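HpuA (PDB 5EC6) is an outer-membrane lipoprotein receptor that binds haemoglobin, probably as a step in acquiring haem iron for the bacterium. Local coordinates at residues K79-G84 / P109-G114; A140-S143 / T147-L150. One frame throughout, in Å; residues are numbered along the deposited sequence.

Interaction 1: K79-G84 / P109-G114; sequences KYYDFG and PLDSGG
Tyr-81 meets the 109-114 turn in two ways at once, with a ring face laid against Leu-110 and a phenol oxygen gripped by Asp-111. Leu-110 places CD1 over the ring, 4.3 Å from the Tyr-81 centroid and 20° off its normal, a CH-pi contact; CD2 of the same leucine lies 4.1 Å from Tyr-81 CE1. At the ring edge, in its plane, Tyr-81 OH donates over 2.7 Å to Asp-111 OD1, which receives it on its syn lone pair, while carboxylate and ring planes stand 77° apart. The phenol oxygen also accepts a hydrogen bond, from a water 2.8 Å from Tyr-81 OH. That water bonds in turn to Ser-112 OG at 2.7 Å.

Behind these groups stands a type I turn from Leu-110 to Gly-113. Overlapping its end, Ser-112 OG accepts from Gly-114 N at 3.0 Å, an ST turn. With chi1 at 56°, Asp-111 CG tucks between its own N and C, which brings OD1 round to the phenol, while OD2 takes the backbone NH of Ala-21. In the strand, Tyr-81 is hydrogen-bonded through its backbone to Tyr-73, and Met-116 touches both Tyr-81 and Leu-110.

With its hydroxyl acting as both donor and acceptor, the tyrosine has its polar end satisfied although the residue is buried; because the acceptor is a carboxylate, the donated bond is probably a strong one.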
loop_
_atom_site.group_PDB
_atom_site.type_symbol
_atom_site.label_atom_id
_atom_site.label_comp_id
_atom_site.label_asym_id
_atom_site.label_seq_id
_atom_site.Cartn_x
_atom_site.Cartn_y
_atom_site.Cartn_z
ATOM N N LYS A 79 4.033 -19.905 -2.597
ATOM C CA LYS A 79 2.789 -20.061 -3.412
ATOM C C LYS A 79 2.383 -18.659 -3.889
ATOM O O LYS A 79 2.541 -17.694 -3.159
ATOM C CB LYS A 79 1.653 -20.682 -2.638
ATOM C CG LYS A 79 1.913 -22.101 -2.107
ATOM C CD LYS A 79 2.055 -23.070 -3.247
ATOM C CE LYS A 79 2.081 -24.537 -2.776
ATOM N NZ LYS A 79 3.321 -24.915 -2.074
ATOM N N TYR A 80 1.834 -18.583 -5.090
ATOM C CA TYR A 80 1.359 -17.331 -5.679
ATOM C C TYR A 80 -0.154 -17.206 -5.643
ATOM O O TYR A 80 -0.890 -18.182 -5.865
ATOM C CB TYR A 80 1.795 -17.244 -7.131
ATOM C CG TYR A 80 3.262 -17.055 -7.397
ATOM C CD1 TYR A 80 4.125 -18.147 -7.492
ATOM C CD2 TYR A 80 3.795 -15.806 -7.591
ATOM C CE1 TYR A 80 5.454 -17.969 -7.747
ATOM C CE2 TYR A 80 5.112 -15.626 -7.880
ATOM C CZ TYR A 80 5.952 -16.716 -7.981
ATOM O OH TYR A 80 7.277 -16.565 -8.258
ATOM N N TYR A 81 -0.624 -16.001 -5.366
ATOM C CA TYR A 81 -2.049 -15.698 -5.247
ATOM C C TYR A 81 -2.450 -14.451 -6.009
ATOM O O TYR A 81 -1.692 -13.481 -6.076
ATOM C CB TYR A 81 -2.499 -15.552 -3.792
ATOM C CG TYR A 81 -2.276 -16.844 -3.010
ATOM C CD1 TYR A 81 -3.216 -17.898 -3.095
ATOM C CD2 TYR A 81 -1.099 -17.062 -2.311
ATOM C CE1 TYR A 81 -2.965 -19.106 -2.455
ATOM C CE2 TYR A 81 -0.848 -18.280 -1.651
ATOM C CZ TYR A 81 -1.774 -19.294 -1.751
ATOM O OH TYR A 81 -1.508 -20.458 -1.070
ATOM N N ASP A 82 -3.631 -14.476 -6.619
ATOM C CA ASP A 82 -4.079 -13.240 -7.246
ATOM C C ASP A 82 -4.786 -12.333 -6.265
ATOM O O ASP A 82 -5.205 -12.726 -5.174
ATOM C CB ASP A 82 -4.862 -13.495 -8.551
ATOM C CG ASP A 82 -5.869 -14.604 -8.436
ATOM O OD1 ASP A 82 -6.373 -14.823 -7.344
ATOM O OD2 ASP A 82 -6.143 -15.254 -9.469
ATOM N N PHE A 83 -4.864 -11.065 -6.645
ATOM C CA PHE A 83 -5.681 -10.103 -5.960
ATOM C C PHE A 83 -7.075 -10.178 -6.583
ATOM O O PHE A 83 -7.234 -9.932 -7.777
ATOM C CB PHE A 83 -5.102 -8.713 -6.117
ATOM C CG PHE A 83 -3.740 -8.558 -5.476
ATOM C CD1 PHE A 83 -3.625 -8.505 -4.094
ATOM C CD2 PHE A 83 -2.562 -8.497 -6.258
ATOM C CE1 PHE A 83 -2.356 -8.364 -3.478
ATOM C CE2 PHE A 83 -1.319 -8.359 -5.643
ATOM C CZ PHE A 83 -1.216 -8.293 -4.270
ATOM N N GLY A 84 -8.059 -10.552 -5.807
ATOM C CA GLY A 84 -9.394 -10.675 -6.404
ATOM C C GLY A 84 -10.472 -10.150 -5.518
ATOM O O GLY A 84 -10.254 -9.307 -4.657
ATOM N N PRO A 109 -9.628 -17.460 3.390
ATOM C CA PRO A 109 -8.822 -18.667 3.544
ATOM C C PRO A 109 -8.174 -19.158 2.270
ATOM O O PRO A 109 -8.722 -18.986 1.197
ATOM C CB PRO A 109 -9.853 -19.712 4.032
ATOM C CG PRO A 109 -11.101 -19.246 3.458
ATOM C CD PRO A 109 -11.065 -17.732 3.446
ATOM N N LEU A 110 -7.003 -19.764 2.404
ATOM C CA LEU A 110 -6.190 -20.227 1.285
ATOM C C LEU A 110 -6.118 -21.755 1.235
ATOM O O LEU A 110 -6.228 -22.422 2.255
ATOM C CB LEU A 110 -4.750 -19.718 1.391
ATOM C CG LEU A 110 -4.636 -18.186 1.589
ATOM C CD1 LEU A 110 -3.178 -17.809 1.751
ATOM C CD2 LEU A 110 -5.292 -17.446 0.419
ATOM N N ASP A 111 -5.825 -22.262 0.058
ATOM C CA ASP A 111 -5.565 -23.707 -0.123
ATOM C C ASP A 111 -4.613 -24.332 0.902
ATOM O O ASP A 111 -4.848 -25.465 1.327
ATOM C CB ASP A 111 -5.138 -24.025 -1.554
ATOM C CG ASP A 111 -3.924 -23.234 -2.035
ATOM O OD1 ASP A 111 -3.372 -22.413 -1.274
ATOM O OD2 ASP A 111 -3.534 -23.472 -3.194
ATOM N N SER A 112 -3.579 -23.594 1.312
ATOM C CA SER A 112 -2.544 -24.005 2.280
ATOM C C SER A 112 -2.999 -24.068 3.750
ATOM O O SER A 112 -2.242 -24.563 4.627
ATOM C CB SER A 112 -1.390 -22.995 2.220
ATOM O OG SER A 112 -1.938 -21.746 2.636
ATOM N N GLY A 113 -4.157 -23.475 4.025
ATOM C CA GLY A 113 -4.640 -23.221 5.359
ATOM C C GLY A 113 -4.234 -21.893 5.933
ATOM O O GLY A 113 -4.573 -21.541 7.077
ATOM N N GLY A 114 -3.460 -21.141 5.142
ATOM C CA GLY A 114 -3.197 -19.766 5.499
ATOM C C GLY A 114 -4.390 -18.880 5.201
ATOM O O GLY A 114 -5.482 -19.335 4.861
HETATM O O HOH W 1 -0.277 -19.987 1.423
#

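Interaction 2: A140-S143 / T147-L150; sequences AWMS and TVSL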
loop_
_atom_site.group_PDB
_atom_site.type_symbol
_atom_site.label_atom_id
_atom_site.label_comp_id
_atom_site.label_asym_id
_atom_site.label_seq_id
_atom_site.Cartn_x
_atom_site.Cartn_y
_atom_site.Cartn_z
ATOM N N ALA A 140 -1.655 -8.494 4.113
ATOM C CA ALA A 140 -1.028 -9.465 5.024
ATOM C C ALA A 140 -1.334 -10.852 4.556
ATOM O O ALA A 140 -2.437 -11.111 4.024
ATOM C CB ALA A 140 -1.544 -9.304 6.437
ATOM N N TRP A 141 -0.379 -11.747 4.818
ATOM C CA TRP A 141 -0.579 -13.174 4.667
ATOM C C TRP A 141 -0.389 -13.813 6.047
ATOM O O TRP A 141 0.509 -13.431 6.813
ATOM C CB TRP A 141 0.402 -13.721 3.670
ATOM C CG TRP A 141 0.454 -15.236 3.506
ATOM C CD1 TRP A 141 -0.227 -15.989 2.607
ATOM C CD2 TRP A 141 1.331 -16.145 4.216
ATOM N NE1 TRP A 141 0.134 -17.328 2.715
ATOM C CE2 TRP A 141 1.108 -17.439 3.690
ATOM C CE3 TRP A 141 2.251 -15.985 5.247
ATOM C CZ2 TRP A 141 1.791 -18.555 4.163
ATOM C CZ3 TRP A 141 2.973 -17.110 5.687
ATOM C CH2 TRP A 141 2.724 -18.366 5.142
ATOM N N MET A 142 -1.248 -14.773 6.340
ATOM C CA MET A 142 -1.128 -15.560 7.581
ATOM C C MET A 142 -0.835 -17.002 7.214
ATOM O O MET A 142 -1.522 -17.545 6.353
ATOM C CB MET A 142 -2.396 -15.457 8.397
ATOM C CG MET A 142 -2.359 -16.334 9.643
ATOM S SD MET A 142 -3.968 -16.377 10.472
ATOM C CE MET A 142 -3.634 -14.890 11.347
ATOM N N SER A 143 0.146 -17.610 7.882
ATOM C CA SER A 143 0.452 -19.038 7.668
ATOM C C SER A 143 -0.597 -19.947 8.347
ATOM O O SER A 143 -1.381 -19.495 9.207
ATOM C CB SER A 143 1.849 -19.413 8.158
ATOM O OG SER A 143 1.870 -19.550 9.554
ATOM N N THR A 147 1.363 -17.515 12.121
ATOM C CA THR A 147 2.305 -16.405 12.020
ATOM C C THR A 147 1.951 -15.571 10.783
ATOM O O THR A 147 1.344 -16.080 9.847
ATOM C CB THR A 147 3.725 -16.925 11.932
ATOM O OG1 THR A 147 3.879 -17.772 10.797
ATOM C CG2 THR A 147 4.057 -17.728 13.183
ATOM N N VAL A 148 2.327 -14.296 10.800
ATOM C CA VAL A 148 1.813 -13.316 9.815
ATOM C C VAL A 148 3.000 -12.611 9.182
ATOM O O VAL A 148 3.969 -12.260 9.865
ATOM C CB VAL A 148 0.863 -12.309 10.532
ATOM C CG1 VAL A 148 0.402 -11.159 9.626
ATOM C CG2 VAL A 148 -0.370 -13.020 11.026
ATOM N N SER A 149 2.915 -12.356 7.865
ATOM C CA SER A 149 3.814 -11.420 7.184
ATOM C C SER A 149 3.003 -10.312 6.533
ATOM O O SER A 149 2.202 -10.578 5.618
ATOM C CB SER A 149 4.676 -12.125 6.165
ATOM O OG SER A 149 5.590 -11.222 5.613
ATOM N N LEU A 150 3.143 -9.112 7.076
ATOM C CA LEU A 150 2.450 -7.935 6.526
ATOM C C LEU A 150 3.349 -7.328 5.479
ATOM O O LEU A 150 4.594 -7.359 5.617
ATOM C CB LEU A 150 2.078 -6.958 7.601
ATOM C CG LEU A 150 1.207 -7.528 8.734
ATOM C CD1 LEU A 150 2.058 -7.833 9.980
ATOM C CD2 LEU A 150 -0.063 -6.716 9.040
#
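Trp-141 and Ser-149 form a hydrogen-bonded pair near the turn end of the antiparallel hairpin formed by strands 136-142 and 148-154, joined by two backbone bonds. Trp-141 N gives to Ser-149 O at 2.9 Å and Ser-149 N returns to Trp-141 O at 2.8 Å. The axes of the short segments 140-142 and 148-150 approach to 4.7 Å, and their directions differ by 170°. The flanking non-hydrogen-bonded pairs, Ala-140 with Leu-150 and Met-142 with Val-148, send their side chains to one face. There Ala-140 CB sits 4.0 Å from Leu-150 CD2. Met-142 starts out extended and then bends at its last torsion (chi3 -84°), which carries CE to within 3.8 Å of Val-148 CG2. Val-184 of strand 174-185 packs on Ala-140, Met-142 and Val-148.

The other face is mixed, an indole beside a serine hydroxyl. Trp-141 lays its indole beneath the backbone N of Ser-143, and Ser-149 OG bonds to Gly-46 O and Gln-45 N. Toward the turn the packing gives way to hydroxyls at the partly exposed Thr-147. Ser-143 N still donates to Thr-147 O at 2.8 Å, but beyond it the side chains meet as Ser-143 OG and Thr-147 OG1, 3.0 Å apart in a hydrogen bond whose direction is open. Ser-143 OG also bonds to Ser-145 OG in the connecting turn.

The division of labour is clear: methyl contacts make up the apolar packing of Ala-140, Met-142, Val-148 and Leu-150, whereas at the turn end a small network of hydroxyls joins Ser-143 to Thr-147 and Ser-145.

Overall arrangement
Interaction 1 closes before interaction 2 opens along the chain, and their centres lie 11 Å apart on the same side of the chain's centre. Interaction 1 brings the short edge strand 80-81 of a four-stranded antiparallel sheet to the loop between strands 104-109 and 115-118. Strand 115-118 then pairs with strand 136-142, one arm of the hairpin in interaction 2. The contacts also touch directly, Leu-110 CD1 lying 3.5 Å from Trp-141 NE1. The same leucine thus meets a tyrosine and a tryptophan, so in this beta-rich receptor it lies between Tyr-81 of the four-stranded sheet and Trp-141 of the hairpin.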